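Local atomic coordinates of PT26-6P (Thermococcus sp., PDB entry 2WB7), a protein that is of unknown function but is encoded by a mobile extrachromosomal element of Euryarchaea and combines immunoglobulin-like domains with a helical domain. Residues A[49-54]-A[206-211]; A[82-87]-A[116-121]; A[482-487]-A[515-520]. All blocks are in the same frame, centred on the assembly; numbering follows the deposited sequence.

Contact 1. Residues A[49-54]-A[206-211]; sequences GQVLIH and IDFTLK
Gly49 meets Leu210 through its backbone, with Gly49 CA 4.0 Å from Leu210 CD1. At its backbone angles a CB would jam against the carbonyl O of the residue before it, which calls for glycine.

Gln50 turns to Phe208. Its CG lies anti to the carbonyl carbon (chi1 -57°), and the chain then bends at chi2. The bend lays the amide against the root of the Phe208 side chain. Gln50 NE2 comes to 3.4 Å from Phe208 CB, and OE1 lies at a similar distance from the same carbon. The amide and the ring are inclined by 43°, so this is not a stack. Gln50 CB sits above one face of the ring, offset toward its rim.

Val51 reaches both partners. Its CG2 approaches Phe208 CE1 obliquely at 4.1 Å, and its CB is 3.7 Å from Leu210 CD1. The same methyl of Leu210 also lies against the Val51 backbone. The extended Leu210 side chain thus puts CD1 among Gly49, Gln50 and Val51.

Ile53 returns to the contact. Its CD1 touches Leu210 CB at 4.0 Å, and Ile53 also packs on Leu73 and Val169.

No hydrogen bond joins 49-54 to 206-211. Strand 52-62 pairs with strand 66-75, whereas strand 198-213 pairs with strand 163-178. Strand 52-54 and the loop 49-51 leading into it therefore pack on a strand of another sheet. Such largely apolar packing between sheets is typical of a beta sandwich and is consistent with the immunoglobulin-like domain that includes 49-54.

Contact 2. Residues A[82-87]-A[116-121]; sequences FNKVHI and GYIADT
Tyr117 O is approached by two groups of the 82-87 segment. Val85 N donates to Tyr117 O at 2.6 Å, in the plane of the carbonyl. Lys84 CA adds a CA-H...O contact to Tyr117 O at 3.3 Å.

The return bond runs from Tyr117 N to Val85 O, also at 2.6 Å. It is more bent, with an N-H...O angle of 139°, and the donor is tilted from the carbonyl plane. Together the two bonds make Val85 and Tyr117 a single antiparallel hydrogen-bonded pair.

Beside this bridge, Gly116 lies over one face of His86. Gly116 CA is 3.6 Å from the centroid of the His86 ring and almost on the ring normal, a CH-pi contact. With chi1 at -69°, the imidazole folds back over Gly116. His86 NE2 is hydrogen-bonded to Glu174, and the ring stacks with Tyr172.

Tyr117 brings its ring edge to Val85 O, and Ile87 CG1 meets Tyr117 CD1 obliquely at 4.4 Å. Tyr117 OH is hydrogen-bonded to Arg113 N. Lys84 CG packs on Ile118 CB at 4.3 Å.

Two backbone bonds thus fix one pair, the glycine lets the imidazole lie directly on the main chain, and side chains pack round the bridge.

Contact 3. Residues A[482-487]-A[515-520]; sequences KKHEMA and EYSNLA
An antiparallel helical hairpin of the helical domain holds this contact. Helices 471-499 and 503-523 are consecutive, and their axes here run 165° apart with a closest approach of 7.9 Å. No hydrogen bond crosses between the segments.

Ala520 CB sits over the centre of the His484 ring, 3.5 Å from its centroid, in a CH-pi contact. A chi1 of -81° sets the His484 ring beside its own backbone N, within reach of the partner helix. Lys483 CB packs on Ala520 CB at 3.9 Å. Further out, Lys483 CE touches Leu519 CD2 at 3.8 Å. The lysine chain bends at chi2 and chi4, and its NZ forms salt bridges with Asp7 and Asp9.

Met486, a selenomethionine, places SE at the edge of the Tyr516 ring, 5.1 Å from its centroid, a Met-aromatic contact. Ala487 CB fits against Ser517, with the two CB atoms 4.1 Å apart.

Glu454 of helix 442-465 is hydrogen-bonded to His484 ND1 and to Ser517 OG, tying both helices to a third. Glu524 holds His484 NE2, so two carboxylates may favour a protonated imidazole. Tyr516 also packs on Ile10, Leu238 and Pro239 from loops.

In the fold
Contacts 1 and 2 are neighbours, with centres 11 Å apart; contact 3 lies on the opposite side of the chain's centre, about 68 and 73 Å from them between centres. Contact 2 is nested in the chain loop that contact 1 closes. The two touch where Phe208 and Val51 pack on Val85, so the residue that makes the bridge in contact 2 also lines the packing of contact 1. Both are partly buried. Contact 1 is largely side-chain packing between sheets, while contact 2 depends on two backbone bonds of a single bridge. Contact 3 is buried and joins helices instead of strands. Its polar groups mostly find partners outside the pair, many of them acidic.

Contact 1. Residues A[49-54]-A[206-211]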
loop_
_atom_site.group_PDB
_atom_site.type_symbol
_atom_site.label_atom_id
_atom_site.label_comp_id
_atom_site.label_asym_id
_atom_site.label_seq_id
_atom_site.Cartn_x
_atom_site.Cartn_y
_atom_site.Cartn_z
ATOM N N GLY A 49 21.409 -37.889 2.328
ATOM C CA GLY A 49 20.139 -38.367 2.858
ATOM C C GLY A 49 19.290 -39.048 1.802
ATOM O O GLY A 49 19.378 -38.730 0.612
ATOM N N GLN A 50 18.467 -39.997 2.246
ATOM C CA GLN A 50 17.593 -40.757 1.360
ATOM C C GLN A 50 16.612 -39.842 0.633
ATOM O O GLN A 50 15.782 -40.305 -0.155
ATOM C CB GLN A 50 16.805 -41.808 2.153
ATOM C CG GLN A 50 17.648 -42.803 2.947
ATOM C CD GLN A 50 17.902 -42.334 4.368
ATOM O OE1 GLN A 50 18.047 -41.131 4.620
ATOM N NE2 GLN A 50 17.951 -43.284 5.314
ATOM N N VAL A 51 16.688 -38.548 0.935
ATOM C CA VAL A 51 15.833 -37.545 0.320
ATOM C C VAL A 51 16.572 -36.205 0.306
ATOM O O VAL A 51 17.175 -35.799 1.301
ATOM C CB VAL A 51 14.509 -37.385 1.089
ATOM C CG1 VAL A 51 13.571 -36.479 0.332
ATOM C CG2 VAL A 51 13.869 -38.727 1.331
ATOM N N LEU A 52 16.550 -35.536 -0.839
ATOM C CA LEU A 52 17.060 -34.181 -0.938
ATOM C C LEU A 52 15.879 -33.247 -0.721
ATOM O O LEU A 52 14.801 -33.469 -1.279
ATOM C CB LEU A 52 17.703 -33.929 -2.303
ATOM C CG LEU A 52 19.189 -34.271 -2.446
ATOM C CD1 LEU A 52 20.065 -33.415 -1.499
ATOM C CD2 LEU A 52 19.402 -35.755 -2.205
ATOM N N ILE A 53 16.064 -32.220 0.104
ATOM C CA ILE A 53 14.976 -31.299 0.426
ATOM C C ILE A 53 15.296 -29.895 -0.057
ATOM O O ILE A 53 16.353 -29.356 0.264
ATOM C CB ILE A 53 14.706 -31.253 1.944
ATOM C CG1 ILE A 53 14.660 -32.676 2.519
ATOM C CG2 ILE A 53 13.425 -30.478 2.232
ATOM C CD1 ILE A 53 14.180 -32.767 3.966
ATOM N N HIS A 54 14.381 -29.319 -0.838
ATOM C CA HIS A 54 14.470 -27.923 -1.264
ATOM C C HIS A 54 13.211 -27.140 -0.901
ATOM O O HIS A 54 12.083 -27.630 -1.061
ATOM C CB HIS A 54 14.727 -27.837 -2.762
ATOM C CG HIS A 54 16.032 -28.441 -3.177
ATOM N ND1 HIS A 54 17.197 -27.710 -3.259
ATOM C CD2 HIS A 54 16.360 -29.715 -3.510
ATOM C CE1 HIS A 54 18.186 -28.503 -3.630
ATOM N NE2 HIS A 54 17.704 -29.724 -3.791
ATOM N N ILE A 206 14.765 -49.314 7.108
ATOM C CA ILE A 206 15.700 -48.412 7.780
ATOM C C ILE A 206 15.140 -46.994 7.955
ATOM O O ILE A 206 14.988 -46.254 6.985
ATOM C CB ILE A 206 17.020 -48.324 6.996
ATOM C CG1 ILE A 206 17.596 -49.725 6.767
ATOM C CG2 ILE A 206 18.009 -47.423 7.717
ATOM C CD1 ILE A 206 18.575 -49.804 5.600
ATOM N N ASP A 207 14.857 -46.612 9.195
ATOM C CA ASP A 207 14.264 -45.315 9.491
ATOM C C ASP A 207 15.180 -44.114 9.258
ATOM O O ASP A 207 16.398 -44.192 9.454
ATOM C CB ASP A 207 13.754 -45.306 10.924
ATOM C CG ASP A 207 12.579 -46.220 11.105
ATOM O OD1 ASP A 207 12.173 -46.468 12.262
ATOM O OD2 ASP A 207 12.062 -46.694 10.074
ATOM N N PHE A 208 14.578 -43.006 8.822
ATOM C CA PHE A 208 15.289 -41.739 8.716
ATOM C C PHE A 208 14.417 -40.585 9.189
ATOM O O PHE A 208 13.182 -40.647 9.168
ATOM C CB PHE A 208 15.775 -41.478 7.282
ATOM C CG PHE A 208 14.666 -41.404 6.274
ATOM C CD1 PHE A 208 13.997 -40.203 6.032
ATOM C CD2 PHE A 208 14.285 -42.534 5.573
ATOM C CE1 PHE A 208 12.964 -40.136 5.112
ATOM C CE2 PHE A 208 13.257 -42.474 4.642
ATOM C CZ PHE A 208 12.590 -41.273 4.416
ATOM N N THR A 209 15.087 -39.539 9.644
ATOM C CA THR A 209 14.447 -38.285 9.945
ATOM C C THR A 209 15.331 -37.218 9.324
ATOM O O THR A 209 16.450 -36.969 9.779
ATOM C CB THR A 209 14.319 -38.049 11.449
ATOM O OG1 THR A 209 13.300 -38.905 11.975
ATOM C CG2 THR A 209 13.950 -36.598 11.719
ATOM N N LEU A 210 14.854 -36.630 8.236
ATOM C CA LEU A 210 15.623 -35.604 7.567
ATOM C C LEU A 210 15.009 -34.256 7.888
ATOM O O LEU A 210 13.793 -34.135 8.098
ATOM C CB LEU A 210 15.700 -35.879 6.060
ATOM C CG LEU A 210 16.386 -37.217 5.730
ATOM C CD1 LEU A 210 16.483 -37.466 4.223
ATOM C CD2 LEU A 210 17.771 -37.314 6.374
ATOM N N LYS A 211 15.860 -33.248 7.962
ATOM C CA LYS A 211 15.422 -31.933 8.366
ATOM C C LYS A 211 16.199 -30.878 7.596
ATOM O O LYS A 211 17.425 -30.949 7.479
ATOM C CB LYS A 211 15.597 -31.760 9.875
ATOM C CG LYS A 211 16.057 -30.372 10.301
ATOM C CD LYS A 211 16.636 -30.412 11.720
ATOM C CE LYS A 211 17.280 -29.084 12.111
ATOM N NZ LYS A 211 16.265 -27.992 12.207
#

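Contact 2. Residues A[82-87]-A[116-121]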
loop_
_atom_site.group_PDB
_atom_site.type_symbol
_atom_site.label_atom_id
_atom_site.label_comp_id
_atom_site.label_asym_id
_atom_site.label_seq_id
_atom_site.Cartn_x
_atom_site.Cartn_y
_atom_site.Cartn_z
ATOM N N PHE A 82 14.157 -51.977 -5.840
ATOM C CA PHE A 82 13.038 -52.224 -4.934
ATOM C C PHE A 82 13.270 -51.524 -3.617
ATOM O O PHE A 82 12.408 -51.535 -2.733
ATOM C CB PHE A 82 12.884 -53.727 -4.680
ATOM C CG PHE A 82 13.163 -54.570 -5.889
ATOM C CD1 PHE A 82 14.461 -54.722 -6.361
ATOM C CD2 PHE A 82 12.126 -55.200 -6.564
ATOM C CE1 PHE A 82 14.717 -55.485 -7.484
ATOM C CE2 PHE A 82 12.376 -55.965 -7.686
ATOM C CZ PHE A 82 13.674 -56.106 -8.150
ATOM N N ASN A 83 14.452 -50.931 -3.483
ATOM C CA ASN A 83 14.818 -50.230 -2.262
ATOM C C ASN A 83 14.058 -48.921 -2.091
ATOM O O ASN A 83 14.643 -47.863 -1.869
ATOM C CB ASN A 83 16.326 -50.005 -2.216
ATOM C CG ASN A 83 17.069 -51.241 -1.788
ATOM O OD1 ASN A 83 18.291 -51.258 -1.750
ATOM N ND2 ASN A 83 16.327 -52.295 -1.463
ATOM N N LYS A 84 12.739 -49.023 -2.180
ATOM C CA LYS A 84 11.868 -47.861 -2.179
ATOM C C LYS A 84 11.914 -47.042 -0.889
ATOM O O LYS A 84 11.967 -47.584 0.220
ATOM C CB LYS A 84 10.434 -48.287 -2.483
ATOM C CG LYS A 84 10.250 -48.738 -3.918
ATOM C CD LYS A 84 8.879 -49.354 -4.116
ATOM C CE LYS A 84 8.626 -49.693 -5.578
ATOM N NZ LYS A 84 7.247 -50.237 -5.789
ATOM N N VAL A 85 11.892 -45.723 -1.066
ATOM C CA VAL A 85 11.814 -44.778 0.032
ATOM C C VAL A 85 10.349 -44.462 0.321
ATOM O O VAL A 85 9.617 -44.063 -0.572
ATOM C CB VAL A 85 12.548 -43.485 -0.324
ATOM C CG1 VAL A 85 12.273 -42.437 0.716
ATOM C CG2 VAL A 85 14.038 -43.747 -0.441
ATOM N N HIS A 86 9.921 -44.678 1.562
ATOM C CA HIS A 86 8.555 -44.347 1.987
ATOM C C HIS A 86 8.568 -43.059 2.796
ATOM O O HIS A 86 9.403 -42.902 3.692
ATOM C CB HIS A 86 7.980 -45.451 2.874
ATOM C CG HIS A 86 7.707 -46.732 2.157
ATOM N ND1 HIS A 86 6.429 -47.196 1.931
ATOM C CD2 HIS A 86 8.542 -47.657 1.630
ATOM C CE1 HIS A 86 6.488 -48.345 1.283
ATOM N NE2 HIS A 86 7.759 -48.649 1.092
ATOM N N ILE A 87 7.649 -42.141 2.506
ATOM C CA ILE A 87 7.560 -40.923 3.313
ATOM C C ILE A 87 6.326 -41.000 4.196
ATOM O O ILE A 87 5.202 -41.103 3.700
ATOM C CB ILE A 87 7.549 -39.664 2.444
ATOM C CG1 ILE A 87 8.646 -39.751 1.395
ATOM C CG2 ILE A 87 7.788 -38.445 3.292
ATOM C CD1 ILE A 87 8.670 -38.563 0.479
ATOM N N GLY A 116 5.689 -46.566 -1.618
ATOM C CA GLY A 116 6.970 -45.875 -1.504
ATOM C C GLY A 116 7.452 -45.366 -2.858
ATOM O O GLY A 116 6.736 -45.466 -3.857
ATOM N N TYR A 117 8.672 -44.826 -2.891
ATOM C CA TYR A 117 9.175 -44.112 -4.052
ATOM C C TYR A 117 10.576 -44.566 -4.370
ATOM O O TYR A 117 11.352 -44.846 -3.465
ATOM C CB TYR A 117 9.226 -42.598 -3.770
ATOM C CG TYR A 117 7.871 -41.976 -3.508
ATOM C CD1 TYR A 117 7.387 -41.847 -2.217
ATOM C CD2 TYR A 117 7.071 -41.542 -4.555
ATOM C CE1 TYR A 117 6.152 -41.297 -1.978
ATOM C CE2 TYR A 117 5.834 -40.991 -4.329
ATOM C CZ TYR A 117 5.379 -40.871 -3.038
ATOM O OH TYR A 117 4.149 -40.330 -2.785
ATOM N N ILE A 118 10.914 -44.618 -5.652
ATOM C CA ILE A 118 12.308 -44.743 -6.047
ATOM C C ILE A 118 12.565 -43.867 -7.262
ATOM O O ILE A 118 11.687 -43.713 -8.092
ATOM C CB ILE A 118 12.692 -46.204 -6.343
ATOM C CG1 ILE A 118 14.190 -46.293 -6.643
ATOM C CG2 ILE A 118 11.829 -46.774 -7.475
ATOM C CD1 ILE A 118 14.841 -47.515 -6.049
ATOM N N ALA A 119 13.759 -43.285 -7.350
ATOM C CA ALA A 119 14.089 -42.317 -8.412
ATOM C C ALA A 119 12.882 -41.464 -8.826
ATOM O O ALA A 119 12.257 -41.716 -9.855
ATOM C CB ALA A 119 14.681 -43.025 -9.620
ATOM N N ASP A 120 12.568 -40.448 -8.022
ATOM C CA ASP A 120 11.347 -39.664 -8.203
ATOM C C ASP A 120 11.451 -38.260 -7.627
ATOM O O ASP A 120 12.404 -37.941 -6.907
ATOM C CB ASP A 120 10.173 -40.369 -7.539
ATOM C CG ASP A 120 8.923 -40.260 -8.355
ATOM O OD1 ASP A 120 8.909 -39.372 -9.247
ATOM O OD2 ASP A 120 7.980 -41.056 -8.124
ATOM N N THR A 121 10.462 -37.422 -7.935
ATOM C CA THR A 121 10.427 -36.055 -7.422
ATOM C C THR A 121 9.046 -35.678 -6.934
ATOM O O THR A 121 8.054 -35.894 -7.621
ATOM C CB THR A 121 10.846 -35.042 -8.475
ATOM O OG1 THR A 121 12.241 -35.177 -8.727
ATOM C CG2 THR A 121 10.577 -33.654 -7.970
#

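Contact 3. Residues A[482-487]-A[515-520]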
loop_
_atom_site.group_PDB
_atom_site.type_symbol
_atom_site.label_atom_id
_atom_site.label_comp_id
_atom_site.label_asym_id
_atom_site.label_seq_id
_atom_site.Cartn_x
_atom_site.Cartn_y
_atom_site.Cartn_z
ATOM N N LYS A 482 -1.571 33.597 -9.523
ATOM C CA LYS A 482 -2.603 32.730 -8.972
ATOM C C LYS A 482 -2.037 31.468 -8.292
ATOM O O LYS A 482 -2.403 31.131 -7.146
ATOM C CB LYS A 482 -3.552 32.320 -10.079
ATOM C CG LYS A 482 -4.920 31.944 -9.588
ATOM C CD LYS A 482 -5.760 31.491 -10.744
ATOM C CE LYS A 482 -7.141 31.074 -10.309
ATOM N NZ LYS A 482 -7.753 30.326 -11.454
ATOM N N LYS A 483 -1.145 30.778 -9.005
ATOM C CA LYS A 483 -0.520 29.566 -8.487
ATOM C C LYS A 483 0.390 29.858 -7.308
ATOM O O LYS A 483 0.495 29.039 -6.391
ATOM C CB LYS A 483 0.288 28.861 -9.562
ATOM C CG LYS A 483 -0.352 28.855 -10.915
ATOM C CD LYS A 483 -1.674 28.148 -10.964
ATOM C CE LYS A 483 -1.869 27.564 -12.368
ATOM N NZ LYS A 483 -3.196 27.886 -12.957
ATOM N N HIS A 484 1.074 31.002 -7.340
ATOM C CA HIS A 484 1.863 31.417 -6.181
ATOM C C HIS A 484 0.958 31.570 -4.965
ATOM O O HIS A 484 1.322 31.136 -3.878
ATOM C CB HIS A 484 2.661 32.715 -6.424
ATOM C CG HIS A 484 3.950 32.515 -7.164
ATOM N ND1 HIS A 484 4.866 31.540 -6.823
ATOM C CD2 HIS A 484 4.483 33.173 -8.222
ATOM C CE1 HIS A 484 5.900 31.599 -7.645
ATOM N NE2 HIS A 484 5.686 32.573 -8.510
ATOM N N GLU A 485 -0.219 32.171 -5.128
ATOM C CA GLU A 485 -1.120 32.292 -3.982
ATOM C C GLU A 485 -1.573 30.921 -3.477
ATOM O O GLU A 485 -1.730 30.714 -2.269
ATOM C CB GLU A 485 -2.346 33.161 -4.264
ATOM C CG GLU A 485 -3.028 33.548 -2.962
ATOM C CD GLU A 485 -4.535 33.841 -3.071
ATOM O OE1 GLU A 485 -5.054 33.938 -4.202
ATOM O OE2 GLU A 485 -5.186 33.979 -1.995
HETATM N N MSE A 486 -1.784 29.995 -4.412
HETATM C CA MSE A 486 -2.186 28.632 -4.085
HETATM C C MSE A 486 -1.090 27.909 -3.304
HETATM O O MSE A 486 -1.362 27.213 -2.313
HETATM C CB MSE A 486 -2.505 27.880 -5.365
HETATM C CG MSE A 486 -3.814 28.309 -6.031
HETATM SE SE MSE A 486 -3.868 27.677 -7.887
HETATM C CE MSE A 486 -5.755 27.845 -8.328
ATOM N N ALA A 487 0.153 28.093 -3.759
ATOM C CA ALA A 487 1.339 27.565 -3.096
ATOM C C ALA A 487 1.457 28.099 -1.666
ATOM O O ALA A 487 1.602 27.341 -0.714
ATOM C CB ALA A 487 2.546 27.922 -3.896
ATOM N N GLU A 515 5.033 22.144 -5.714
ATOM C CA GLU A 515 4.572 21.820 -7.064
ATOM C C GLU A 515 3.952 23.021 -7.753
ATOM O O GLU A 515 4.351 23.378 -8.853
ATOM C CB GLU A 515 3.573 20.672 -7.030
ATOM C CG GLU A 515 4.208 19.317 -6.788
ATOM C CD GLU A 515 3.160 18.222 -6.608
ATOM O OE1 GLU A 515 1.968 18.489 -6.911
ATOM O OE2 GLU A 515 3.522 17.104 -6.154
ATOM N N TYR A 516 2.976 23.645 -7.097
ATOM C CA TYR A 516 2.311 24.818 -7.635
ATOM C C TYR A 516 3.269 26.004 -7.784
ATOM O O TYR A 516 3.162 26.805 -8.709
ATOM C CB TYR A 516 1.119 25.187 -6.745
ATOM C CG TYR A 516 -0.068 24.277 -6.939
ATOM C CD1 TYR A 516 -1.291 24.770 -7.394
ATOM C CD2 TYR A 516 0.048 22.911 -6.691
ATOM C CE1 TYR A 516 -2.380 23.916 -7.579
ATOM C CE2 TYR A 516 -1.022 22.059 -6.870
ATOM C CZ TYR A 516 -2.229 22.561 -7.320
ATOM O OH TYR A 516 -3.271 21.695 -7.504
ATOM N N SER A 517 4.210 26.125 -6.869
ATOM C CA SER A 517 5.206 27.145 -7.019
ATOM C C SER A 517 5.986 26.925 -8.313
ATOM O O SER A 517 6.195 27.864 -9.076
ATOM C CB SER A 517 6.130 27.169 -5.812
ATOM O OG SER A 517 7.171 28.100 -6.018
ATOM N N ASN A 518 6.379 25.687 -8.590
ATOM C CA ASN A 518 7.096 25.420 -9.824
ATOM C C ASN A 518 6.237 25.630 -11.061
ATOM O O ASN A 518 6.730 26.041 -12.110
ATOM C CB ASN A 518 7.725 24.021 -9.830
ATOM C CG ASN A 518 8.780 23.852 -8.747
ATOM O OD1 ASN A 518 9.168 22.735 -8.416
ATOM N ND2 ASN A 518 9.237 24.956 -8.183
ATOM N N LEU A 519 4.951 25.337 -10.955
ATOM C CA LEU A 519 4.070 25.576 -12.083
ATOM C C LEU A 519 4.047 27.076 -12.344
ATOM O O LEU A 519 4.138 27.525 -13.507
ATOM C CB LEU A 519 2.666 25.051 -11.807
ATOM C CG LEU A 519 1.652 25.226 -12.940
ATOM C CD1 LEU A 519 2.231 24.762 -14.242
ATOM C CD2 LEU A 519 0.396 24.472 -12.639
ATOM N N ALA A 520 3.941 27.855 -11.264
ATOM C CA ALA A 520 3.966 29.310 -11.392
ATOM C C ALA A 520 5.165 29.786 -12.208
ATOM O O ALA A 520 5.020 30.577 -13.146
ATOM C CB ALA A 520 3.955 29.982 -10.034
#